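Local coordinates for YARHG domain-containing protein (Legionella pneumophila subsp. pneumophila, PDB 4G2A) that is of unknown function but is a two-domain protein with a YARHG domain, possibly nutrient-binding, at residues A[178-183]-A[213-218]; A[185-190]-A[229-234]. All blocks are in the same frame, centred on the assembly; numbering follows the deposited sequence.

Overall arrangement
Along the chain the four segments come in the order 178-183, 185-190, 213-218 and 229-234. Interaction 1 pairs the first with the third and closes a loop that holds strands 185-187 and 206-208. Interaction 2 pairs the second with the fourth and closes a loop that takes in strands 206-208 and 215-220. The two loops therefore cross. Strand 174-180 lies between 21-33 and 215-220, while strand 229-235 lies between 155-160 and 185-187. The two contacts meet at Y216 with T185, at the R214-E190 salt bridge and at W218 with L229. Strand 229-235 then leads directly into helix 236-250.

Interaction 1: A[178-183]-A[213-218]; sequences EVIPNT and DRKYIW
The carbonyl oxygen of R214 is gripped by two waters, and P181 CD packs against R214 O at 3.4 Å. One water accepts from N182 N. The other donates to T183 O. The turn after strand 178-180 is thus held to the start of strand 215-218 through water. Within the strands the bonding is direct. V179 and Y216 form an antiparallel hydrogen-bonded pair, with V179 N to Y216 O at 2.9 Å and nearly straight (176°). The return bond from Y216 N to V179 O is equally short. E178 and I217 are the adjacent non-hydrogen-bonded pair.

The side chains of E178 and I217 run alongside each other, with E178 CG 3.8 Å from I217 CG1. On the same side, K215 lays its CG against I180 CG1 at 3.8 Å. The K215 chain bends at its third torsion (chi3 -91°) and fourth torsion, which brings NZ back to D213 O at 2.7 Å, on a lone pair in the carbonyl plane. V179 and Y216 share the other face. There P181 CG meets the edge of the Y216 ring in its plane, 3.9 Å from CE2. The Y216 hydroxyl accepts from R214 NH1 and probably shares a short hydrogen bond with T185 OG1. V179 CG2 lies beside the W218 ring, whose NE1 donates to P202 O. V179, P181, Y216 and W218 also pack on strand 229-235. The arrangement is an antiparallel strand pair, largely apolar on the face that packs on strand 229-235, consistent with two layers of strands packed as in a beta sandwich.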
loop_
_atom_site.group_PDB
_atom_site.type_symbol
_atom_site.label_atom_id
_atom_site.label_comp_id
_atom_site.label_asym_id
_atom_site.label_seq_id
_atom_site.Cartn_x
_atom_site.Cartn_y
_atom_site.Cartn_z
ATOM N N GLU A 178 -9.339 -5.972 -2.798
ATOM C CA GLU A 178 -9.831 -4.604 -2.736
ATOM C C GLU A 178 -8.870 -3.718 -1.939
ATOM O O GLU A 178 -8.590 -4.008 -0.773
ATOM C CB GLU A 178 -11.247 -4.591 -2.130
ATOM C CG GLU A 178 -12.024 -3.297 -2.311
ATOM C CD GLU A 178 -13.406 -3.294 -1.677
ATOM O OE1 GLU A 178 -13.557 -3.846 -0.563
ATOM O OE2 GLU A 178 -14.338 -2.719 -2.287
ATOM N N VAL A 179 -8.361 -2.635 -2.589
ATOM C CA VAL A 179 -7.504 -1.627 -1.946
ATOM C C VAL A 179 -8.326 -0.332 -1.799
ATOM O O VAL A 179 -8.911 0.146 -2.775
ATOM C CB VAL A 179 -6.170 -1.411 -2.670
ATOM C CG1 VAL A 179 -5.393 -0.250 -2.034
ATOM C CG2 VAL A 179 -5.340 -2.697 -2.654
ATOM N N ILE A 180 -8.452 0.153 -0.551
ATOM C CA ILE A 180 -9.270 1.312 -0.148
ATOM C C ILE A 180 -8.395 2.292 0.627
ATOM O O ILE A 180 -8.311 2.200 1.850
ATOM C CB ILE A 180 -10.524 0.884 0.695
ATOM C CG1 ILE A 180 -11.239 -0.309 0.068
ATOM C CG2 ILE A 180 -11.504 2.061 0.938
ATOM C CD1 ILE A 180 -11.887 -1.205 1.061
ATOM N N PRO A 181 -7.782 3.271 -0.067
ATOM C CA PRO A 181 -6.878 4.208 0.628
ATOM C C PRO A 181 -7.553 5.111 1.669
ATOM O O PRO A 181 -6.891 5.524 2.624
ATOM C CB PRO A 181 -6.293 5.037 -0.517
ATOM C CG PRO A 181 -6.437 4.174 -1.734
ATOM C CD PRO A 181 -7.745 3.478 -1.532
ATOM N N ASN A 182 -8.852 5.440 1.475
ATOM C CA ASN A 182 -9.634 6.308 2.357
ATOM C C ASN A 182 -9.146 7.773 2.320
ATOM O O ASN A 182 -9.458 8.563 3.219
ATOM C CB ASN A 182 -9.667 5.767 3.786
ATOM C CG ASN A 182 -10.549 4.560 3.903
ATOM O OD1 ASN A 182 -11.701 4.568 3.487
ATOM N ND2 ASN A 182 -10.035 3.499 4.467
ATOM N N THR A 183 -8.393 8.128 1.268
ATOM C CA THR A 183 -7.885 9.482 1.002
ATOM C C THR A 183 -7.860 9.642 -0.522
ATOM O O THR A 183 -7.716 8.615 -1.186
ATOM C CB THR A 183 -6.498 9.712 1.666
ATOM O OG1 THR A 183 -6.167 11.109 1.624
ATOM C CG2 THR A 183 -5.373 8.916 1.011
ATOM N N ASP A 213 -13.132 8.114 -1.521
ATOM C CA ASP A 213 -13.778 6.819 -1.677
ATOM C C ASP A 213 -13.303 6.059 -2.934
ATOM O O ASP A 213 -13.862 5.011 -3.240
ATOM C CB ASP A 213 -15.303 7.024 -1.702
ATOM C CG ASP A 213 -15.854 7.685 -0.442
ATOM O OD1 ASP A 213 -15.506 7.226 0.675
ATOM O OD2 ASP A 213 -16.640 8.655 -0.572
ATOM N N ARG A 214 -12.261 6.558 -3.633
ATOM C CA ARG A 214 -11.702 5.924 -4.832
ATOM C C ARG A 214 -11.025 4.610 -4.426
ATOM O O ARG A 214 -10.113 4.624 -3.619
ATOM C CB ARG A 214 -10.743 6.873 -5.560
ATOM C CG ARG A 214 -10.600 6.571 -7.046
ATOM C CD ARG A 214 -9.323 7.169 -7.623
ATOM N NE ARG A 214 -9.381 7.316 -9.082
ATOM C CZ ARG A 214 -8.370 7.050 -9.900
ATOM N NH1 ARG A 214 -7.214 6.615 -9.419
ATOM N NH2 ARG A 214 -8.500 7.236 -11.205
ATOM N N LYS A 215 -11.572 3.476 -4.896
ATOM C CA LYS A 215 -11.163 2.096 -4.579
ATOM C C LYS A 215 -10.603 1.403 -5.802
ATOM O O LYS A 215 -11.009 1.725 -6.921
ATOM C CB LYS A 215 -12.365 1.281 -4.066
ATOM C CG LYS A 215 -12.922 1.725 -2.731
ATOM C CD LYS A 215 -14.319 1.125 -2.462
ATOM C CE LYS A 215 -15.452 1.988 -2.951
ATOM N NZ LYS A 215 -15.610 3.223 -2.134
ATOM N N TYR A 216 -9.691 0.436 -5.584
ATOM C CA TYR A 216 -9.031 -0.362 -6.620
ATOM C C TYR A 216 -9.427 -1.808 -6.403
ATOM O O TYR A 216 -9.115 -2.381 -5.350
ATOM C CB TYR A 216 -7.509 -0.149 -6.565
ATOM C CG TYR A 216 -7.140 1.319 -6.652
ATOM C CD1 TYR A 216 -7.087 1.973 -7.883
ATOM C CD2 TYR A 216 -6.943 2.077 -5.500
ATOM C CE1 TYR A 216 -6.812 3.341 -7.967
ATOM C CE2 TYR A 216 -6.676 3.449 -5.570
ATOM C CZ TYR A 216 -6.595 4.071 -6.807
ATOM O OH TYR A 216 -6.282 5.397 -6.888
ATOM N N ILE A 217 -10.194 -2.370 -7.358
ATOM C CA ILE A 217 -10.780 -3.708 -7.229
ATOM C C ILE A 217 -10.340 -4.676 -8.338
ATOM O O ILE A 217 -10.292 -4.329 -9.516
ATOM C CB ILE A 217 -12.348 -3.582 -7.192
ATOM C CG1 ILE A 217 -12.812 -2.789 -5.973
ATOM C CG2 ILE A 217 -13.071 -4.926 -7.205
ATOM C CD1 ILE A 217 -13.466 -1.541 -6.330
ATOM N N TRP A 218 -10.072 -5.910 -7.917
ATOM C CA TRP A 218 -9.798 -7.094 -8.728
ATOM C C TRP A 218 -10.832 -8.156 -8.356
ATOM O O TRP A 218 -11.161 -8.285 -7.173
ATOM C CB TRP A 218 -8.386 -7.646 -8.475
ATOM C CG TRP A 218 -7.230 -6.796 -8.902
ATOM C CD1 TRP A 218 -6.393 -7.035 -9.948
ATOM C CD2 TRP A 218 -6.648 -5.705 -8.162
ATOM N NE1 TRP A 218 -5.379 -6.100 -9.968
ATOM C CE2 TRP A 218 -5.491 -5.294 -8.864
ATOM C CE3 TRP A 218 -7.001 -5.026 -6.978
ATOM C CZ2 TRP A 218 -4.671 -4.247 -8.414
ATOM C CZ3 TRP A 218 -6.206 -3.973 -6.547
ATOM C CH2 TRP A 218 -5.056 -3.592 -7.264
HETATM O O HOH W 1 -10.611 5.150 -0.749
HETATM O O HOH W 2 -8.329 6.866 -3.142
#

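Interaction 2: A[185-190]-A[229-234]; sequences TRLCSE and LSLCLF. With SO4 (sulfate ion), chain H; SO4 (sulfate ion), chain G.
Strands 185-187 and 229-234 run roughly antiparallel, but splayed, with 132° between their directions. R186 and F234 form the hydrogen-bonded pair. F234 N gives a short bond of 2.7 Å to R186 O, while R186 N to F234 O is longer at 3.3 Å. Past the L187-L233 pair, C188 N reaches C232 O at 3.1 Å from well above the carbonyl plane.

The C188 sulfur sits over one face of the F234 ring, offset toward the rim and 4.2 Å from the centroid. With chi1 at -53°, SG stands beside its own backbone N and faces the strand. The C188-C232 disulfide is seen for this protein. Here C188 SG and C232 SG are 2.9 Å apart, too long for an S-S bond but too close for unbonded sulfurs, so its state is doubtful. L187 crosses L231 at about a right angle, with L187 CD2 3.5 Å from L231 CD1. The R186 chain bends at chi2 and turns its guanidinium outward to two sulfates, probably from crystallisation. R186 NH2 bonds O2 of the chain H sulfate at 2.8 Å, R186 NE and NH2 share O4 of the chain G sulfate, and NH1 donates to T185 O. L187 N is held by E190 OE1, which also bridges to R214. The arrangement is a short antiparallel strand pair ending at a disulfide site that joins the residue after 185-187 to strand 229-235.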
loop_
_atom_site.group_PDB
_atom_site.type_symbol
_atom_site.label_atom_id
_atom_site.label_comp_id
_atom_site.label_asym_id
_atom_site.label_seq_id
_atom_site.Cartn_x
_atom_site.Cartn_y
_atom_site.Cartn_z
ATOM N N THR A 185 -6.568 9.604 -4.195
ATOM C CA THR A 185 -5.358 9.044 -4.800
ATOM C C THR A 185 -5.443 9.000 -6.317
ATOM O O THR A 185 -6.510 9.151 -6.911
ATOM C CB THR A 185 -5.060 7.574 -4.305
ATOM O OG1 THR A 185 -6.110 6.714 -4.724
ATOM C CG2 THR A 185 -4.855 7.454 -2.805
ATOM N N ARG A 186 -4.292 8.763 -6.919
ATOM C CA ARG A 186 -4.043 8.487 -8.330
ATOM C C ARG A 186 -2.991 7.391 -8.413
ATOM O O ARG A 186 -2.150 7.282 -7.510
ATOM C CB ARG A 186 -3.550 9.745 -9.089
ATOM C CG ARG A 186 -4.641 10.713 -9.539
ATOM C CD ARG A 186 -5.707 10.023 -10.371
ATOM N NE ARG A 186 -6.804 10.911 -10.747
ATOM C CZ ARG A 186 -7.873 11.158 -10.001
ATOM N NH1 ARG A 186 -7.980 10.635 -8.785
ATOM N NH2 ARG A 186 -8.821 11.973 -10.444
ATOM N N LEU A 187 -3.005 6.595 -9.494
ATOM C CA LEU A 187 -1.943 5.616 -9.719
ATOM C C LEU A 187 -0.700 6.379 -10.123
ATOM O O LEU A 187 -0.831 7.391 -10.816
ATOM C CB LEU A 187 -2.312 4.614 -10.838
ATOM C CG LEU A 187 -3.544 3.784 -10.676
ATOM C CD1 LEU A 187 -3.830 3.010 -11.955
ATOM C CD2 LEU A 187 -3.421 2.865 -9.506
ATOM N N CYS A 188 0.497 5.893 -9.762
ATOM C CA CYS A 188 1.724 6.552 -10.203
ATOM C C CYS A 188 1.898 6.357 -11.713
ATOM O O CYS A 188 2.532 7.182 -12.349
ATOM C CB CYS A 188 2.932 6.049 -9.426
ATOM S SG CYS A 188 2.743 6.149 -7.625
ATOM N N SER A 189 1.279 5.310 -12.290
ATOM C CA SER A 189 1.248 5.037 -13.731
ATOM C C SER A 189 0.281 6.024 -14.467
ATOM O O SER A 189 0.329 6.110 -15.702
ATOM C CB SER A 189 0.852 3.580 -14.000
ATOM O OG SER A 189 -0.474 3.255 -13.611
ATOM N N GLU A 190 -0.584 6.758 -13.715
ATOM C CA GLU A 190 -1.490 7.788 -14.268
ATOM C C GLU A 190 -0.801 9.200 -14.253
ATOM O O GLU A 190 -1.285 10.125 -14.905
ATOM C CB GLU A 190 -2.824 7.847 -13.495
ATOM C CG GLU A 190 -3.740 6.643 -13.676
ATOM C CD GLU A 190 -5.043 6.695 -12.895
ATOM O OE1 GLU A 190 -4.994 6.836 -11.653
ATOM O OE2 GLU A 190 -6.117 6.568 -13.525
ATOM N N LEU A 229 0.183 -8.762 -5.800
ATOM C CA LEU A 229 -0.495 -7.483 -5.811
ATOM C C LEU A 229 0.594 -6.425 -5.640
ATOM O O LEU A 229 1.391 -6.472 -4.694
ATOM C CB LEU A 229 -1.595 -7.356 -4.740
ATOM C CG LEU A 229 -2.065 -5.921 -4.449
ATOM C CD1 LEU A 229 -2.800 -5.358 -5.618
ATOM C CD2 LEU A 229 -2.937 -5.880 -3.268
ATOM N N SER A 230 0.676 -5.541 -6.614
ATOM C CA SER A 230 1.623 -4.444 -6.630
ATOM C C SER A 230 0.869 -3.216 -7.060
ATOM O O SER A 230 0.435 -3.118 -8.208
ATOM C CB SER A 230 2.794 -4.749 -7.561
ATOM O OG SER A 230 3.730 -3.685 -7.532
ATOM N N LEU A 231 0.625 -2.316 -6.113
ATOM C CA LEU A 231 -0.111 -1.098 -6.399
ATOM C C LEU A 231 0.640 0.104 -5.848
ATOM O O LEU A 231 0.862 0.242 -4.642
ATOM C CB LEU A 231 -1.548 -1.196 -5.850
ATOM C CG LEU A 231 -2.526 -0.074 -6.181
ATOM C CD1 LEU A 231 -2.814 -0.005 -7.676
ATOM C CD2 LEU A 231 -3.823 -0.268 -5.423
ATOM N N CYS A 232 1.066 0.942 -6.772
ATOM C CA CYS A 232 1.794 2.172 -6.530
ATOM C C CYS A 232 0.823 3.375 -6.640
ATOM O O CYS A 232 0.182 3.570 -7.685
ATOM C CB CYS A 232 2.944 2.278 -7.523
ATOM S SG CYS A 232 4.087 3.619 -7.163
ATOM N N LEU A 233 0.700 4.153 -5.553
ATOM C CA LEU A 233 -0.245 5.278 -5.468
ATOM C C LEU A 233 0.375 6.598 -5.107
ATOM O O LEU A 233 1.370 6.650 -4.376
ATOM C CB LEU A 233 -1.322 4.997 -4.397
ATOM C CG LEU A 233 -2.242 3.794 -4.572
ATOM C CD1 LEU A 233 -3.116 3.615 -3.338
ATOM C CD2 LEU A 233 -3.089 3.924 -5.819
ATOM N N PHE A 234 -0.274 7.681 -5.555
ATOM C CA PHE A 234 0.079 9.031 -5.156
ATOM C C PHE A 234 -1.000 9.513 -4.217
ATOM O O PHE A 234 -2.173 9.380 -4.528
ATOM C CB PHE A 234 0.231 10.003 -6.359
ATOM C CG PHE A 234 1.624 10.160 -6.918
ATOM C CD1 PHE A 234 2.660 10.646 -6.126
ATOM C CD2 PHE A 234 1.889 9.875 -8.251
ATOM C CE1 PHE A 234 3.948 10.781 -6.641
ATOM C CE2 PHE A 234 3.176 10.013 -8.770
ATOM C CZ PHE A 234 4.197 10.466 -7.961
HETATM S S SO4 H . -11.438 11.640 -8.121
HETATM O O1 SO4 H . -10.465 11.874 -7.046
HETATM O O2 SO4 H . -11.224 12.641 -9.175
HETATM O O3 SO4 H . -11.266 10.301 -8.673
HETATM O O4 SO4 H . -12.800 11.760 -7.607
HETATM S S SO4 G . -7.195 13.642 -13.286
HETATM O O1 SO4 G . -7.873 14.495 -12.303
HETATM O O2 SO4 G . -7.130 14.326 -14.575
HETATM O O3 SO4 G . -5.833 13.346 -12.833
HETATM O O4 SO4 G . -7.942 12.395 -13.444
HETATM O O HOH W 3 0.716 3.034 -10.259
#